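Local structure of argonaute protein (Marinitoga piezophila, 5I4A) at residues F301-Q307 and V377-K381; L399-L403 and Y418-M422. The protein uses short guide RNAs with a 5'-hydroxyl end to find complementary single-stranded DNA or RNA and cleave it. One frame throughout, in Å; residues are numbered along the deposited sequence.

Interaction 1: residues F301-Q307 and V377-K381; sequences FFSSKKQ and VLLDK. With nucleotides of chain B.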
loop_
_atom_site.group_PDB
_atom_site.type_symbol
_atom_site.label_atom_id
_atom_site.label_comp_id
_atom_site.label_asym_id
_atom_site.label_seq_id
_atom_site.Cartn_x
_atom_site.Cartn_y
_atom_site.Cartn_z
ATOM N N PHE A 301 -30.663 -12.159 3.300
ATOM C CA PHE A 301 -31.238 -11.057 2.536
ATOM C C PHE A 301 -31.019 -11.318 1.053
ATOM O O PHE A 301 -29.880 -11.503 0.613
ATOM C CB PHE A 301 -30.623 -9.712 2.935
ATOM C CG PHE A 301 -31.069 -9.213 4.282
ATOM C CD1 PHE A 301 -30.385 -9.575 5.430
ATOM C CD2 PHE A 301 -32.171 -8.383 4.396
ATOM C CE1 PHE A 301 -30.795 -9.116 6.672
ATOM C CE2 PHE A 301 -32.585 -7.924 5.632
ATOM C CZ PHE A 301 -31.899 -8.292 6.770
ATOM N N PHE A 302 -32.104 -11.323 0.287
ATOM C CA PHE A 302 -32.046 -11.533 -1.149
ATOM C C PHE A 302 -32.503 -10.272 -1.870
ATOM O O PHE A 302 -33.340 -9.517 -1.365
ATOM C CB PHE A 302 -32.913 -12.721 -1.576
ATOM C CG PHE A 302 -32.543 -14.013 -0.904
ATOM C CD1 PHE A 302 -33.093 -14.354 0.321
ATOM C CD2 PHE A 302 -31.658 -14.892 -1.498
ATOM C CE1 PHE A 302 -32.759 -15.538 0.938
ATOM C CE2 PHE A 302 -31.321 -16.079 -0.884
ATOM C CZ PHE A 302 -31.872 -16.400 0.337
ATOM N N SER A 303 -31.948 -10.048 -3.062
ATOM C CA SER A 303 -32.304 -8.859 -3.825
ATOM C C SER A 303 -33.678 -8.980 -4.475
ATOM O O SER A 303 -34.244 -7.961 -4.888
ATOM C CB SER A 303 -31.240 -8.579 -4.887
ATOM O OG SER A 303 -31.181 -9.622 -5.842
ATOM N N SER A 304 -34.225 -10.191 -4.568
ATOM C CA SER A 304 -35.531 -10.421 -5.176
ATOM C C SER A 304 -35.945 -11.858 -4.903
ATOM O O SER A 304 -35.120 -12.703 -4.542
ATOM C CB SER A 304 -35.510 -10.156 -6.685
ATOM O OG SER A 304 -34.614 -11.038 -7.343
ATOM N N LYS A 305 -37.243 -12.121 -5.075
ATOM C CA LYS A 305 -37.716 -13.501 -5.073
ATOM C C LYS A 305 -37.022 -14.311 -6.160
ATOM O O LYS A 305 -36.668 -15.477 -5.946
ATOM C CB LYS A 305 -39.234 -13.542 -5.262
ATOM C CG LYS A 305 -40.035 -13.070 -4.058
ATOM C CD LYS A 305 -39.900 -14.030 -2.887
ATOM C CE LYS A 305 -40.839 -13.651 -1.749
ATOM N NZ LYS A 305 -40.809 -14.653 -0.645
ATOM N N LYS A 306 -36.803 -13.703 -7.329
ATOM C CA LYS A 306 -36.153 -14.414 -8.426
ATOM C C LYS A 306 -34.761 -14.884 -8.027
ATOM O O LYS A 306 -34.398 -16.045 -8.252
ATOM C CB LYS A 306 -36.076 -13.524 -9.668
ATOM C CG LYS A 306 -35.518 -14.243 -10.888
ATOM C CD LYS A 306 -34.639 -13.330 -11.726
ATOM C CE LYS A 306 -35.381 -12.787 -12.934
ATOM N NZ LYS A 306 -34.493 -11.952 -13.793
ATOM N N GLN A 307 -33.968 -13.994 -7.427
ATOM C CA GLN A 307 -32.619 -14.368 -7.012
ATOM C C GLN A 307 -32.649 -15.541 -6.042
ATOM O O GLN A 307 -31.801 -16.438 -6.116
ATOM C CB GLN A 307 -31.911 -13.172 -6.380
ATOM C CG GLN A 307 -30.485 -13.470 -5.954
ATOM C CD GLN A 307 -29.995 -12.522 -4.886
ATOM O OE1 GLN A 307 -30.567 -12.446 -3.802
ATOM N NE2 GLN A 307 -28.927 -11.793 -5.185
ATOM N N VAL A 377 -26.076 -11.501 2.881
ATOM C CA VAL A 377 -26.690 -10.644 1.876
ATOM C C VAL A 377 -26.168 -11.087 0.518
ATOM O O VAL A 377 -24.967 -10.976 0.239
ATOM C CB VAL A 377 -26.380 -9.164 2.132
ATOM C CG1 VAL A 377 -27.042 -8.288 1.080
ATOM C CG2 VAL A 377 -26.829 -8.780 3.533
ATOM N N LEU A 378 -27.062 -11.602 -0.321
ATOM C CA LEU A 378 -26.671 -12.114 -1.626
ATOM C C LEU A 378 -26.604 -10.970 -2.629
ATOM O O LEU A 378 -27.605 -10.285 -2.871
ATOM C CB LEU A 378 -27.649 -13.190 -2.096
ATOM C CG LEU A 378 -27.494 -14.581 -1.481
ATOM C CD1 LEU A 378 -28.080 -14.644 -0.075
ATOM C CD2 LEU A 378 -28.129 -15.627 -2.386
ATOM N N LEU A 379 -25.422 -10.761 -3.202
ATOM C CA LEU A 379 -25.208 -9.752 -4.228
ATOM C C LEU A 379 -25.327 -10.394 -5.604
ATOM O O LEU A 379 -24.779 -11.472 -5.843
ATOM C CB LEU A 379 -23.832 -9.101 -4.076
ATOM C CG LEU A 379 -23.422 -8.589 -2.692
ATOM C CD1 LEU A 379 -21.997 -8.066 -2.719
ATOM C CD2 LEU A 379 -24.378 -7.514 -2.191
ATOM N N ASP A 380 -26.048 -9.725 -6.505
ATOM C CA ASP A 380 -26.202 -10.243 -7.861
ATOM C C ASP A 380 -24.895 -10.184 -8.640
ATOM O O ASP A 380 -24.636 -11.048 -9.485
ATOM C CB ASP A 380 -27.290 -9.464 -8.596
ATOM C CG ASP A 380 -28.679 -9.813 -8.108
ATOM O OD1 ASP A 380 -28.992 -11.018 -8.024
ATOM O OD2 ASP A 380 -29.452 -8.881 -7.800
ATOM N N LYS A 381 -24.062 -9.187 -8.363
ATOM C CA LYS A 381 -22.794 -9.001 -9.054
ATOM C C LYS A 381 -21.899 -8.163 -8.156
ATOM O O LYS A 381 -22.352 -7.586 -7.164
ATOM C CB LYS A 381 -22.998 -8.322 -10.411
ATOM C CG LYS A 381 -23.741 -6.999 -10.300
ATOM C CD LYS A 381 -23.741 -6.228 -11.608
ATOM C CE LYS A 381 -24.348 -4.845 -11.413
ATOM N NZ LYS A 381 -23.620 -4.066 -10.369
ATOM O "O5'" U B 1 -16.132 -8.130 0.630
ATOM C "C5'" U B 1 -17.387 -8.721 0.949
ATOM C "C4'" U B 1 -18.158 -9.110 -0.290
ATOM O "O4'" U B 1 -18.613 -7.908 -0.966
ATOM C "C3'" U B 1 -17.378 -9.922 -1.321
ATOM O "O3'" U B 1 -18.224 -10.912 -1.905
ATOM C "C2'" U B 1 -16.995 -8.883 -2.372
ATOM O "O2'" U B 1 -16.831 -9.406 -3.674
ATOM C "C1'" U B 1 -18.168 -7.908 -2.309
ATOM N N1 U B 1 -17.782 -6.532 -2.647
ATOM C C2 U B 1 -18.432 -5.866 -3.670
ATOM O O2 U B 1 -19.335 -6.365 -4.321
ATOM N N3 U B 1 -17.983 -4.586 -3.899
ATOM C C4 U B 1 -16.969 -3.927 -3.223
ATOM O O4 U B 1 -16.671 -2.775 -3.536
ATOM C C5 U B 1 -16.349 -4.687 -2.184
ATOM C C6 U B 1 -16.768 -5.931 -1.942
#
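One side-chain amide, that of Gln307, ties together the ends of two neighbouring parallel strands. Its NE2 donates to Leu378 O at 3.1 Å, with the oxygen close to the amide plane but the nitrogen standing above the peptide carbonyl, and also to Asp380 OD1 at 2.9 Å, a more bent bond that meets the carboxylate from above its plane. On the other side of the amide, OE1 accepts from Ser303 N. CG anti to the backbone N (chi1 -178°) and an extended chain carry the amide from the first turn of the helix back to the strand ends. Ser303 OG takes the remaining carboxylate oxygen, donating to Asp380 OD2 at 2.7 Å on its syn side; Lys404 adds a salt bridge to OD1. Ser304 OG, as N-cap, accepts from Gln307 N and so fixes the backbone from which the amide reaches. Next to this polar cluster, one step back along the strands, Leu378 N donates almost straight to Phe301 O (3.0 Å), and both methyls of Leu378 rest against Phe302 CE2, with Leu378 CD2 3.6 Å from Phe302 CE2. The arrangement is that of parallel strands ending in loops at the C-terminal edge of the Mid domain's Rossmann-like sheet.

Interaction 2: residues L399-L403 and Y418-M422; sequences LQPIL and YVYKM. With nucleotides of chain B.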
loop_
_atom_site.group_PDB
_atom_site.type_symbol
_atom_site.label_atom_id
_atom_site.label_comp_id
_atom_site.label_asym_id
_atom_site.label_seq_id
_atom_site.Cartn_x
_atom_site.Cartn_y
_atom_site.Cartn_z
ATOM N N LEU A 399 -23.060 -7.140 8.756
ATOM C CA LEU A 399 -23.230 -7.257 7.314
ATOM C C LEU A 399 -22.202 -8.226 6.738
ATOM O O LEU A 399 -20.992 -8.031 6.899
ATOM C CB LEU A 399 -23.105 -5.876 6.672
ATOM C CG LEU A 399 -23.269 -5.732 5.160
ATOM C CD1 LEU A 399 -24.526 -6.429 4.704
ATOM C CD2 LEU A 399 -23.313 -4.262 4.787
ATOM N N GLN A 400 -22.684 -9.274 6.066
ATOM C CA GLN A 400 -21.829 -10.318 5.501
ATOM C C GLN A 400 -22.259 -10.605 4.069
ATOM O O GLN A 400 -22.912 -11.621 3.795
ATOM C CB GLN A 400 -21.876 -11.591 6.351
ATOM C CG GLN A 400 -21.229 -11.458 7.729
ATOM C CD GLN A 400 -19.713 -11.338 7.662
ATOM O OE1 GLN A 400 -19.115 -11.482 6.595
ATOM N NE2 GLN A 400 -19.088 -11.076 8.803
ATOM N N PRO A 401 -21.887 -9.746 3.124
ATOM C CA PRO A 401 -22.304 -9.954 1.733
ATOM C C PRO A 401 -21.520 -11.078 1.073
ATOM O O PRO A 401 -20.392 -11.396 1.453
ATOM C CB PRO A 401 -22.009 -8.607 1.060
ATOM C CG PRO A 401 -21.617 -7.656 2.186
ATOM C CD PRO A 401 -21.090 -8.521 3.281
ATOM N N ILE A 402 -22.142 -11.682 0.063
ATOM C CA ILE A 402 -21.494 -12.730 -0.722
ATOM C C ILE A 402 -22.102 -12.737 -2.119
ATOM O O ILE A 402 -23.310 -12.543 -2.287
ATOM C CB ILE A 402 -21.610 -14.112 -0.039
ATOM C CG1 ILE A 402 -20.892 -15.183 -0.868
ATOM C CG2 ILE A 402 -23.071 -14.485 0.200
ATOM C CD1 ILE A 402 -20.746 -16.514 -0.167
ATOM N N LEU A 403 -21.251 -12.944 -3.121
ATOM C CA LEU A 403 -21.705 -12.963 -4.503
ATOM C C LEU A 403 -22.603 -14.166 -4.763
ATOM O O LEU A 403 -22.288 -15.292 -4.363
ATOM C CB LEU A 403 -20.503 -12.978 -5.449
ATOM C CG LEU A 403 -19.618 -11.733 -5.379
ATOM C CD1 LEU A 403 -18.414 -11.866 -6.299
ATOM C CD2 LEU A 403 -20.430 -10.496 -5.731
ATOM N N TYR A 418 -15.762 -18.088 4.263
ATOM C CA TYR A 418 -16.915 -17.288 4.659
ATOM C C TYR A 418 -17.265 -17.519 6.127
ATOM O O TYR A 418 -17.507 -16.566 6.878
ATOM C CB TYR A 418 -18.085 -17.637 3.738
ATOM C CG TYR A 418 -19.295 -16.735 3.790
ATOM C CD1 TYR A 418 -19.169 -15.351 3.844
ATOM C CD2 TYR A 418 -20.573 -17.274 3.735
ATOM C CE1 TYR A 418 -20.291 -14.534 3.872
ATOM C CE2 TYR A 418 -21.691 -16.470 3.757
ATOM C CZ TYR A 418 -21.549 -15.102 3.828
ATOM O OH TYR A 418 -22.668 -14.305 3.854
ATOM N N VAL A 419 -17.268 -18.782 6.563
ATOM C CA VAL A 419 -17.567 -19.082 7.961
ATOM C C VAL A 419 -16.447 -18.588 8.867
ATOM O O VAL A 419 -16.694 -18.128 9.988
ATOM C CB VAL A 419 -17.820 -20.589 8.148
ATOM C CG1 VAL A 419 -18.133 -20.899 9.607
ATOM C CG2 VAL A 419 -18.958 -21.053 7.255
ATOM N N TYR A 420 -15.198 -18.683 8.403
ATOM C CA TYR A 420 -14.083 -18.146 9.176
ATOM C C TYR A 420 -14.250 -16.650 9.404
ATOM O O TYR A 420 -14.065 -16.155 10.522
ATOM C CB TYR A 420 -12.758 -18.441 8.466
ATOM C CG TYR A 420 -11.555 -17.904 9.209
ATOM C CD1 TYR A 420 -11.136 -16.587 9.040
ATOM C CD2 TYR A 420 -10.843 -18.710 10.087
ATOM C CE1 TYR A 420 -10.045 -16.089 9.728
ATOM C CE2 TYR A 420 -9.749 -18.223 10.775
ATOM C CZ TYR A 420 -9.354 -16.911 10.590
ATOM O OH TYR A 420 -8.265 -16.421 11.273
ATOM N N LYS A 421 -14.582 -15.910 8.340
ATOM C CA LYS A 421 -14.795 -14.472 8.462
ATOM C C LYS A 421 -15.876 -14.158 9.490
ATOM O O LYS A 421 -15.731 -13.232 10.297
ATOM C CB LYS A 421 -15.169 -13.882 7.102
ATOM C CG LYS A 421 -15.533 -12.408 7.151
ATOM C CD LYS A 421 -15.884 -11.866 5.780
ATOM C CE LYS A 421 -16.044 -10.357 5.833
ATOM N NZ LYS A 421 -16.293 -9.744 4.492
ATOM N N MET A 422 -16.968 -14.925 9.474
ATOM C CA MET A 422 -18.030 -14.731 10.457
ATOM C C MET A 422 -17.501 -14.894 11.875
ATOM O O MET A 422 -17.780 -14.070 12.754
ATOM C CB MET A 422 -19.171 -15.709 10.193
ATOM C CG MET A 422 -19.930 -15.443 8.913
ATOM S SD MET A 422 -21.238 -16.655 8.682
ATOM C CE MET A 422 -21.961 -16.075 7.157
ATOM P P A B 2 -17.618 -12.352 -2.279
ATOM O OP1 A B 2 -16.570 -12.146 -3.305
ATOM O OP2 A B 2 -18.733 -13.296 -2.541
ATOM O "O5'" A B 2 -16.871 -12.816 -0.951
ATOM C "C5'" A B 2 -17.573 -13.007 0.270
ATOM C "C4'" A B 2 -16.698 -13.696 1.281
ATOM O "O4'" A B 2 -16.476 -15.068 0.859
ATOM C "C3'" A B 2 -15.298 -13.117 1.424
ATOM O "O3'" A B 2 -15.243 -12.000 2.293
ATOM C "C2'" A B 2 -14.486 -14.314 1.896
ATOM O "O2'" A B 2 -14.701 -14.564 3.276
ATOM C "C1'" A B 2 -15.136 -15.438 1.094
ATOM N N9 A B 2 -14.484 -15.615 -0.217
ATOM C C8 A B 2 -14.968 -15.248 -1.448
ATOM N N7 A B 2 -14.163 -15.533 -2.444
ATOM C C5 A B 2 -13.071 -16.126 -1.820
ATOM C C6 A B 2 -11.867 -16.654 -2.317
ATOM N N6 A B 2 -11.545 -16.672 -3.615
ATOM N N1 A B 2 -10.992 -17.167 -1.424
ATOM C C2 A B 2 -11.313 -17.151 -0.126
ATOM N N3 A B 2 -12.415 -16.680 0.456
ATOM C C4 A B 2 -13.259 -16.180 -0.454
ATOM O "O5'" U B 1 -16.132 -8.130 0.630
ATOM C "C5'" U B 1 -17.387 -8.721 0.949
ATOM C "C4'" U B 1 -18.158 -9.110 -0.290
ATOM O "O4'" U B 1 -18.613 -7.908 -0.966
ATOM C "C3'" U B 1 -17.378 -9.922 -1.321
ATOM O "O3'" U B 1 -18.224 -10.912 -1.905
ATOM C "C2'" U B 1 -16.995 -8.883 -2.372
ATOM O "O2'" U B 1 -16.831 -9.406 -3.674
ATOM C "C1'" U B 1 -18.168 -7.908 -2.309
ATOM N N1 U B 1 -17.782 -6.532 -2.647
ATOM C C2 U B 1 -18.432 -5.866 -3.670
ATOM O O2 U B 1 -19.335 -6.365 -4.321
ATOM N N3 U B 1 -17.983 -4.586 -3.899
ATOM C C4 U B 1 -16.969 -3.927 -3.223
ATOM O O4 U B 1 -16.671 -2.775 -3.536
ATOM C C5 U B 1 -16.349 -4.687 -2.184
ATOM C C6 U B 1 -16.768 -5.931 -1.942
ATOM P P U B 3 -14.158 -10.846 2.034
ATOM O OP1 U B 3 -14.237 -9.855 3.136
ATOM O OP2 U B 3 -14.281 -10.385 0.632
ATOM O "O5'" U B 3 -12.775 -11.613 2.176
ATOM C "C5'" U B 3 -11.666 -11.255 1.374
ATOM C "C4'" U B 3 -10.571 -12.282 1.463
ATOM O "O4'" U B 3 -10.941 -13.469 0.711
ATOM C "C3'" U B 3 -9.242 -11.856 0.868
ATOM O "O3'" U B 3 -8.469 -11.097 1.779
ATOM C "C2'" U B 3 -8.595 -13.179 0.491
ATOM O "O2'" U B 3 -8.015 -13.792 1.630
ATOM C "C1'" U B 3 -9.809 -13.999 0.056
ATOM N N1 U B 3 -10.036 -13.903 -1.403
ATOM C C2 U B 3 -9.128 -14.508 -2.256
ATOM O O2 U B 3 -8.148 -15.127 -1.875
ATOM N N3 U B 3 -9.412 -14.361 -3.591
ATOM C C4 U B 3 -10.480 -13.694 -4.145
ATOM O O4 U B 3 -10.597 -13.656 -5.371
ATOM C C5 U B 3 -11.371 -13.097 -3.201
ATOM C C6 U B 3 -11.121 -13.220 -1.894
HETATM O O HOH W 1 -18.926 -11.113 3.775
#
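Strand 399-403 and helix 418-422 form part of the guide-binding site of the Mid domain; they run nearly antiparallel, their axes 10.4 Å apart at closest approach. Tyr418 OH donates to Gln400 O at 2.7 Å, from above the plane of that carbonyl, and the oxygen lies at the edge of the phenol ring. Ile402 CD1 sits over the centre of one ring face, 4.0 Å from the centroid in a CH-pi contact, while Met422 CE lies against the opposite face, offset toward the rim. The ring is thus held between an isoleucine methyl and the terminal methyl of a methionine and fixed at its hydroxyl; a leucine in place of Tyr418 would probably leave Gln400 O without this donor and open a gap between Ile402 and Met422. Lys421 extends fully from a CG anti to the backbone N (chi1 175°), sliding past the amide of Gln400 in the opposite direction. Its NZ bonds U3 OP1 of chain B at 2.5 Å, unusually short, so that the exact length is doubtful, and A2 O3' of chain B weakly. A water accepts from NZ and donates to Gln400 OE1 and Pro401 O, linking the ammonium to the strand. At the strand's end Leu403 N, at an N-cap position, donates an almost straight hydrogen bond to A2 OP2 of chain B (2.6 Å), where the following helix 404-409 would be expected to favour the negative charge. This is the guide-binding face of the Argonaute Mid domain, here receiving the phosphates of the second and third nucleotides of a guide that begins with a 5'-hydroxyl.

Both interactions lie in the Mid domain, their centres about 15 Å apart, and they follow one another along the chain, 301-307 with 377-381 first and 399-403 with 418-422 second. They meet within the parallel sheet, where strand 374-379 pairs with 295-302 on one side and with 398-403 on the other. Leu379 N to Ile402 O and Val377 O to Ile402 N, each 2.9 Å, are probable hydrogen bonds of that shared ladder, and Val377 CG2 packs on Leu399 CD1. Strand 374-379 lies between the other two, so strand 295-302 of interaction 1 is one strand removed from the guide-binding strand of interaction 2. The probable catalytic residues belong to the PIWI domain, away from both.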